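Local coordinates for protein subtilase cytotoxin subunit A (PDB 2IY9) that cleaves the host endoplasmic reticulum chaperone BiP as the subtilisin-like serine protease subunit of an AB5 toxin, triggering ER stress and eventual cell death, at residues A[303-308]-A[317-322]; A[28-33]-A[321-326]. All coordinates share one frame; numbering follows the deposited sequence.

Contact 1. Residues A[303-308]-A[317-322]; sequences ESADKY and EGRVLN
The Tyr308 ring receives the carbonyl oxygen of Gly318 at its edge, in the ring plane, while Val320 approaches obliquely, its CG2 3.6 Å from Tyr308 CD2 and its CB near CE2. Beyond the pair, Thr229 and Pro230 touch the tyrosine, and Tyr224 and Leu311 touch the valine. A second flat group, the guanidinium of Arg319, has Glu317 CB over the rim of one face; its NH1 is bonded to the carbonyl of Asp248, and the salt bridge from NH2 to the Glu317 carboxylate is long. Third is the amide of Asn322, whose ND2 donates to Asp306 OD1 at 3.1 Å. The acceptor lies close to the plane of the amide, yet ND2 meets Asp306 OD1 from above the carboxylate plane, the two planes being 64° apart. With CG of Asn322 anti to the backbone N (chi1 -177°), the amide extends beside this acid.

These side chains decorate a short antiparallel beta hairpin, strands 306-307 and 319-320, that follows helix 294-304 near the end of the subtilisin-like fold. Asp306 and Val320 form its hydrogen-bonded pair, with Asp306 N 2.8 Å from Val320 O and Val320 N 2.7 Å from Asp306 O. Tyr308 N extends the pairing with a bond to Gly318 O. On the face opposite Asp306 and Val320, Lys307 and Arg319 lie side by side and point the same way, Lys307 CD being 3.6 Å from Arg319 CG. A bend at chi2 (-70°) lays CD there, and a second at chi4 turns NZ back to Ala305 O, 2.8 Å away, and to the carbonyl of Leu302 in the preceding helix. Water 1 joins Ser304 OG to Asn322 N, while Ser304 OG also bonds back to Thr300 O.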
ATOM      1  N   GLU A 303      12.934   8.025  -6.273  1.00 25.27           N
ATOM      2  CA  GLU A 303      13.943   8.407  -7.266  1.00 27.26           C
ATOM      3  C   GLU A 303      13.816   7.611  -8.552  1.00 26.77           C
ATOM      4  O   GLU A 303      14.001   8.154  -9.642  1.00 26.67           O
ATOM      5  CB  GLU A 303      15.367   8.257  -6.712  1.00 27.16           C
ATOM      6  CG  GLU A 303      15.877   9.514  -6.023  1.00 29.64           C
ATOM      7  CD  GLU A 303      17.233   9.325  -5.362  1.00 29.90           C
ATOM      8  OE1 GLU A 303      17.575  10.146  -4.486  1.00 35.76           O
ATOM      9  OE2 GLU A 303      17.945   8.354  -5.702  1.00 35.01           O
ATOM     10  N   SER A 304      13.509   6.323  -8.416  1.00 26.65           N
ATOM     11  CA  SER A 304      13.402   5.432  -9.562  1.00 27.08           C
ATOM     12  C   SER A 304      12.097   5.608 -10.347  1.00 26.70           C
ATOM     13  O   SER A 304      11.986   5.133 -11.481  1.00 26.36           O
ATOM     14  CB  SER A 304      13.542   3.980  -9.103  1.00 27.10           C
ATOM     15  OG  SER A 304      12.338   3.570  -8.482  1.00 30.17           O
ATOM     16  N   ALA A 305      11.098   6.253  -9.739  1.00 26.34           N
ATOM     17  CA  ALA A 305       9.827   6.507 -10.427  1.00 26.50           C
ATOM     18  C   ALA A 305      10.018   7.305 -11.727  1.00 26.59           C
ATOM     19  O   ALA A 305      10.853   8.205 -11.786  1.00 26.71           O
ATOM     20  CB  ALA A 305       8.862   7.243  -9.510  1.00 26.35           C
ATOM     21  N   ASP A 306       9.233   6.975 -12.747  1.00 26.94           N
ATOM     22  CA  ASP A 306       9.171   7.786 -13.964  1.00 27.79           C
ATOM     23  C   ASP A 306       8.518   9.139 -13.637  1.00 27.98           C
ATOM     24  O   ASP A 306       7.540   9.204 -12.895  1.00 27.67           O
ATOM     25  CB  ASP A 306       8.388   7.064 -15.064  1.00 27.72           C
ATOM     26  CG  ASP A 306       9.107   5.824 -15.596  1.00 28.48           C
ATOM     27  OD1 ASP A 306      10.354   5.747 -15.539  1.00 27.50           O
ATOM     28  OD2 ASP A 306       8.407   4.922 -16.096  1.00 30.48           O
ATOM     29  N   LYS A 307       9.075  10.220 -14.173  1.00 27.97           N
ATOM     30  CA  LYS A 307       8.571  11.550 -13.873  1.00 28.04           C
ATOM     31  C   LYS A 307       7.874  12.140 -15.101  1.00 28.37           C
ATOM     32  O   LYS A 307       8.505  12.290 -16.145  1.00 27.92           O
ATOM     33  CB  LYS A 307       9.728  12.460 -13.418  1.00 29.05           C
ATOM     34  CG  LYS A 307      10.681  11.848 -12.366  1.00 29.16           C
ATOM     35  CD  LYS A 307      10.016  11.685 -11.007  1.00 29.84           C
ATOM     36  CE  LYS A 307      11.015  11.408  -9.868  1.00 30.37           C
ATOM     37  NZ  LYS A 307      11.763  10.116  -9.983  1.00 30.31           N
ATOM     38  N   TYR A 308       6.576  12.444 -14.973  1.00 27.81           N
ATOM     39  CA  TYR A 308       5.784  13.022 -16.065  1.00 28.26           C
ATOM     40  C   TYR A 308       5.378  14.471 -15.789  1.00 28.48           C
ATOM     41  O   TYR A 308       4.622  14.731 -14.848  1.00 28.07           O
ATOM     42  CB  TYR A 308       4.536  12.177 -16.339  1.00 28.06           C
ATOM     43  CG  TYR A 308       4.844  10.814 -16.897  1.00 28.39           C
ATOM     44  CD1 TYR A 308       4.883  10.595 -18.277  1.00 28.88           C
ATOM     45  CD2 TYR A 308       5.118   9.741 -16.049  1.00 28.78           C
ATOM     46  CE1 TYR A 308       5.183   9.331 -18.796  1.00 28.32           C
ATOM     47  CE2 TYR A 308       5.407   8.481 -16.554  1.00 28.08           C
ATOM     48  CZ  TYR A 308       5.444   8.283 -17.925  1.00 27.70           C
ATOM     49  OH  TYR A 308       5.724   7.022 -18.406  1.00 28.34           O
ATOM     50  N   GLU A 317       6.125  15.792  -8.063  1.00 26.43           N
ATOM     51  CA  GLU A 317       7.087  15.570  -9.140  1.00 26.66           C
ATOM     52  C   GLU A 317       6.597  14.668 -10.273  1.00 25.76           C
ATOM     53  O   GLU A 317       7.399  14.169 -11.050  1.00 25.34           O
ATOM     54  CB  GLU A 317       8.427  15.067  -8.593  1.00 27.38           C
ATOM     55  CG  GLU A 317       8.920  15.858  -7.416  1.00 30.44           C
ATOM     56  CD  GLU A 317      10.306  16.343  -7.610  1.00 35.76           C
ATOM     57  OE1 GLU A 317      10.449  17.411  -8.248  1.00 38.13           O
ATOM     58  OE2 GLU A 317      11.244  15.668  -7.121  1.00 37.10           O
ATOM     59  N   GLY A 318       5.288  14.468 -10.368  1.00 25.49           N
ATOM     60  CA  GLY A 318       4.711  13.670 -11.456  1.00 25.21           C
ATOM     61  C   GLY A 318       5.138  12.210 -11.447  1.00 24.97           C
ATOM     62  O   GLY A 318       5.181  11.567 -12.498  1.00 25.45           O
ATOM     63  N   ARG A 319       5.428  11.680 -10.256  1.00 24.34           N
ATOM     64  CA  ARG A 319       5.983  10.335 -10.107  1.00 23.90           C
ATOM     65  C   ARG A 319       5.033   9.190 -10.438  1.00 23.94           C
ATOM     66  O   ARG A 319       3.907   9.104  -9.906  1.00 23.69           O
ATOM     67  CB  ARG A 319       6.527  10.114  -8.694  1.00 24.12           C
ATOM     68  CG  ARG A 319       7.670  11.007  -8.308  1.00 24.36           C
ATOM     69  CD  ARG A 319       8.315  10.504  -7.047  1.00 24.69           C
ATOM     70  NE  ARG A 319       9.132  11.525  -6.412  1.00 24.56           N
ATOM     71  CZ  ARG A 319       8.741  12.276  -5.388  1.00 27.41           C
ATOM     72  NH1 ARG A 319       7.522  12.134  -4.871  1.00 26.34           N
ATOM     73  NH2 ARG A 319       9.572  13.178  -4.882  1.00 27.70           N
ATOM     74  N   VAL A 320       5.522   8.290 -11.291  1.00 23.56           N
ATOM     75  CA  VAL A 320       4.796   7.080 -11.658  1.00 23.16           C
ATOM     76  C   VAL A 320       5.663   5.859 -11.362  1.00 23.10           C
ATOM     77  O   VAL A 320       6.850   5.806 -11.734  1.00 23.54           O
ATOM     78  CB  VAL A 320       4.347   7.112 -13.143  1.00 23.20           C
ATOM     79  CG1 VAL A 320       3.797   5.748 -13.590  1.00 24.49           C
ATOM     80  CG2 VAL A 320       3.298   8.203 -13.357  1.00 24.13           C
ATOM     81  N   LEU A 321       5.060   4.888 -10.683  1.00 22.47           N
ATOM     82  CA  LEU A 321       5.720   3.656 -10.282  1.00 22.98           C
ATOM     83  C   LEU A 321       6.439   2.970 -11.440  1.00 23.34           C
ATOM     84  O   LEU A 321       5.829   2.657 -12.467  1.00 23.03           O
ATOM     85  CB  LEU A 321       4.693   2.697  -9.667  1.00 22.77           C
ATOM     86  CG  LEU A 321       5.227   1.333  -9.225  1.00 21.91           C
ATOM     87  CD1 LEU A 321       6.229   1.496  -8.086  1.00 22.07           C
ATOM     88  CD2 LEU A 321       4.092   0.367  -8.852  1.00 22.15           C
ATOM     89  N   ASN A 322       7.742   2.758 -11.261  1.00 24.29           N
ATOM     90  CA  ASN A 322       8.545   1.961 -12.183  1.00 25.10           C
ATOM     91  C   ASN A 322       9.232   0.880 -11.362  1.00 25.15           C
ATOM     92  O   ASN A 322      10.221   1.156 -10.675  1.00 25.52           O
ATOM     93  CB  ASN A 322       9.595   2.824 -12.899  1.00 25.15           C
ATOM     94  CG  ASN A 322      10.412   2.037 -13.919  1.00 26.99           C
ATOM     95  OD1 ASN A 322      10.492   0.802 -13.864  1.00 26.59           O
ATOM     96  ND2 ASN A 322      11.022   2.758 -14.863  1.00 26.74           N
TER
HETATM   97  O   HOH W   1       9.394   3.460  -8.821  1.00 26.16           O

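Contact 2. Residues A[28-33]-A[321-326]; sequences DAIGLT and LNAEKA
Ile30 meets the start of helix 323-331 from the C-terminal end of helix 25-30, which closes in a Schellman motif with Gly31 at positive phi. From the backbone outward, its CB and the CG2 branch lie near Leu321 O. CG1 takes the position between the backbone N and the carbonyl carbon (chi1 74°), where it comes close to Ala323 CB. The chain then extends to CD1, which sits 3.7 Å from Ala323 CB and 3.9 Å from Leu321 CD2. Leu32 CD1 comes to the same alanine methyl at 3.9 Å, from a direction roughly at right angles to that of Ile30 CD1. Outside the pair, Tyr224 and Pro252 also touch Ile30, and Ile277 and Val281 of helix 271-288 touch Leu321.

The polar part of the contact centres on Ile30 O, which accepts from Ala323 N at 2.8 Å and, at greater length, from Glu324 N. Both donors lie in the carbonyl plane. The carbonyl at one helix end thus takes up amides from the first turn of another, joining the N-terminal region to the beginning of the A2 domain. Asn322, the N-cap, uses OD1 to accept from Lys325 N, an almost straight bond that reaches the oxygen from above its carbonyl plane. Glu324 CB rests 3.3 Å from Gly31 O. Water 2 donates to Ala29 O and to Leu321 O, the latter at 2.8 Å.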
ATOM      1  N   ASP A  28       3.661  -5.587 -17.273  1.00 26.92           N
ATOM      2  CA  ASP A  28       4.499  -4.989 -18.311  1.00 27.55           C
ATOM      3  C   ASP A  28       4.556  -3.458 -18.177  1.00 27.03           C
ATOM      4  O   ASP A  28       5.611  -2.847 -18.380  1.00 26.41           O
ATOM      5  CB  ASP A  28       4.022  -5.422 -19.700  1.00 28.20           C
ATOM      6  CG  ASP A  28       4.485  -6.834 -20.069  1.00 30.54           C
ATOM      7  OD1 ASP A  28       5.236  -7.464 -19.295  1.00 34.76           O
ATOM      8  OD2 ASP A  28       4.107  -7.318 -21.151  1.00 33.57           O
ATOM      9  N   ALA A  29       3.438  -2.849 -17.781  1.00 26.69           N
ATOM     10  CA  ALA A  29       3.357  -1.381 -17.669  1.00 26.72           C
ATOM     11  C   ALA A  29       4.361  -0.821 -16.658  1.00 27.04           C
ATOM     12  O   ALA A  29       4.949   0.247 -16.880  1.00 27.89           O
ATOM     13  CB  ALA A  29       1.934  -0.939 -17.333  1.00 26.62           C
ATOM     14  N   ILE A  30       4.592  -1.555 -15.572  1.00 27.03           N
ATOM     15  CA  ILE A  30       5.537  -1.107 -14.547  1.00 27.31           C
ATOM     16  C   ILE A  30       6.910  -1.793 -14.591  1.00 27.67           C
ATOM     17  O   ILE A  30       7.782  -1.502 -13.759  1.00 27.38           O
ATOM     18  CB  ILE A  30       4.930  -1.191 -13.117  1.00 27.12           C
ATOM     19  CG1 ILE A  30       4.845  -2.642 -12.634  1.00 26.59           C
ATOM     20  CG2 ILE A  30       3.583  -0.513 -13.087  1.00 26.61           C
ATOM     21  CD1 ILE A  30       4.507  -2.790 -11.160  1.00 27.40           C
ATOM     22  N   GLY A  31       7.111  -2.680 -15.564  1.00 28.25           N
ATOM     23  CA  GLY A  31       8.412  -3.328 -15.750  1.00 29.23           C
ATOM     24  C   GLY A  31       8.650  -4.484 -14.787  1.00 30.11           C
ATOM     25  O   GLY A  31       9.801  -4.790 -14.430  1.00 30.08           O
ATOM     26  N   LEU A  32       7.565  -5.132 -14.376  1.00 30.49           N
ATOM     27  CA  LEU A  32       7.646  -6.277 -13.474  1.00 32.29           C
ATOM     28  C   LEU A  32       7.806  -7.530 -14.324  1.00 32.48           C
ATOM     29  O   LEU A  32       6.903  -8.360 -14.410  1.00 32.70           O
ATOM     30  CB  LEU A  32       6.405  -6.350 -12.567  1.00 32.36           C
ATOM     31  CG  LEU A  32       6.455  -7.071 -11.210  1.00 34.23           C
ATOM     32  CD1 LEU A  32       7.364  -6.353 -10.229  1.00 34.52           C
ATOM     33  CD2 LEU A  32       5.042  -7.173 -10.627  1.00 32.76           C
ATOM     34  N   THR A  33       8.967  -7.615 -14.967  1.00 33.11           N
ATOM     35  CA  THR A  33       9.321  -8.678 -15.893  1.00 33.81           C
ATOM     36  C   THR A  33      10.052  -9.804 -15.172  1.00 34.48           C
ATOM     37  O   THR A  33      10.441  -9.670 -14.009  1.00 33.93           O
ATOM     38  CB  THR A  33      10.261  -8.147 -17.004  1.00 33.83           C
ATOM     39  OG1 THR A  33      11.495  -7.694 -16.418  1.00 33.67           O
ATOM     40  CG2 THR A  33       9.602  -7.007 -17.786  1.00 33.53           C
ATOM     41  N   LEU A 321       5.060   4.888 -10.683  1.00 22.47           N
ATOM     42  CA  LEU A 321       5.720   3.656 -10.282  1.00 22.98           C
ATOM     43  C   LEU A 321       6.439   2.970 -11.440  1.00 23.34           C
ATOM     44  O   LEU A 321       5.829   2.657 -12.467  1.00 23.03           O
ATOM     45  CB  LEU A 321       4.693   2.697  -9.667  1.00 22.77           C
ATOM     46  CG  LEU A 321       5.227   1.333  -9.225  1.00 21.91           C
ATOM     47  CD1 LEU A 321       6.229   1.496  -8.086  1.00 22.07           C
ATOM     48  CD2 LEU A 321       4.092   0.367  -8.852  1.00 22.15           C
ATOM     49  N   ASN A 322       7.742   2.758 -11.261  1.00 24.29           N
ATOM     50  CA  ASN A 322       8.545   1.961 -12.183  1.00 25.10           C
ATOM     51  C   ASN A 322       9.232   0.880 -11.362  1.00 25.15           C
ATOM     52  O   ASN A 322      10.221   1.156 -10.675  1.00 25.52           O
ATOM     53  CB  ASN A 322       9.595   2.824 -12.899  1.00 25.15           C
ATOM     54  CG  ASN A 322      10.412   2.037 -13.919  1.00 26.99           C
ATOM     55  OD1 ASN A 322      10.492   0.802 -13.864  1.00 26.59           O
ATOM     56  ND2 ASN A 322      11.022   2.758 -14.863  1.00 26.74           N
ATOM     57  N   ALA A 323       8.677  -0.328 -11.419  1.00 25.44           N
ATOM     58  CA  ALA A 323       9.152  -1.462 -10.619  1.00 26.04           C
ATOM     59  C   ALA A 323      10.502  -1.963 -11.091  1.00 26.43           C
ATOM     60  O   ALA A 323      11.333  -2.352 -10.269  1.00 26.30           O
ATOM     61  CB  ALA A 323       8.141  -2.590 -10.629  1.00 25.51           C
ATOM     62  N   GLU A 324      10.712  -1.960 -12.410  1.00 27.41           N
ATOM     63  CA  GLU A 324      11.974  -2.413 -12.988  1.00 28.57           C
ATOM     64  C   GLU A 324      13.130  -1.606 -12.412  1.00 28.22           C
ATOM     65  O   GLU A 324      14.102  -2.174 -11.911  1.00 28.26           O
ATOM     66  CB  GLU A 324      11.957  -2.337 -14.526  1.00 28.73           C
ATOM     67  CG  GLU A 324      13.340  -2.567 -15.164  1.00 30.70           C
ATOM     68  CD  GLU A 324      13.324  -2.408 -16.671  1.00 31.60           C
ATOM     69  OE1 GLU A 324      13.673  -1.309 -17.162  1.00 36.60           O
ATOM     70  OE2 GLU A 324      12.952  -3.377 -17.366  1.00 36.40           O
ATOM     71  N   LYS A 325      13.010  -0.285 -12.473  1.00 28.03           N
ATOM     72  CA  LYS A 325      14.029   0.612 -11.958  1.00 28.13           C
ATOM     73  C   LYS A 325      14.156   0.555 -10.426  1.00 27.71           C
ATOM     74  O   LYS A 325      15.273   0.505  -9.913  1.00 27.79           O
ATOM     75  CB  LYS A 325      13.776   2.041 -12.455  1.00 28.60           C
ATOM     76  CG  LYS A 325      14.918   3.025 -12.219  1.00 31.65           C
ATOM     77  CD  LYS A 325      16.124   2.747 -13.111  1.00 37.08           C
ATOM     78  CE  LYS A 325      17.149   3.877 -13.027  1.00 38.27           C
ATOM     79  NZ  LYS A 325      17.401   4.302 -11.620  1.00 41.02           N
ATOM     80  N   ALA A 326      13.028   0.560  -9.707  1.00 27.13           N
ATOM     81  CA  ALA A 326      13.050   0.456  -8.242  1.00 27.17           C
ATOM     82  C   ALA A 326      13.770  -0.801  -7.755  1.00 27.09           C
ATOM     83  O   ALA A 326      14.641  -0.729  -6.884  1.00 27.23           O
ATOM     84  CB  ALA A 326      11.626   0.504  -7.668  1.00 26.49           C
TER
HETATM   85  O   HOH W   2       4.955   2.830 -15.165  1.00 33.26           O

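Contacts 1 and 2 share Leu321 and Asn322, where the chain passes from strand 319-320 into helix 323-331; their centres are about 11 Å apart, both away from the charge relay site. Contact 1 is only partly buried and local in sequence, combining hairpin backbone pairing with charged and amide side chains. Contact 2 is largely buried, bridges nearly the whole chain length, and relies on aliphatic packing beside a single carbonyl shared by two amides. The two ends of the Asn322 amide are divided between them, the nitrogen going to the hairpin acid and the oxygen to the helix. Ser304 of contact 1 also packs directly on Lys325 and Ala326 of contact 2.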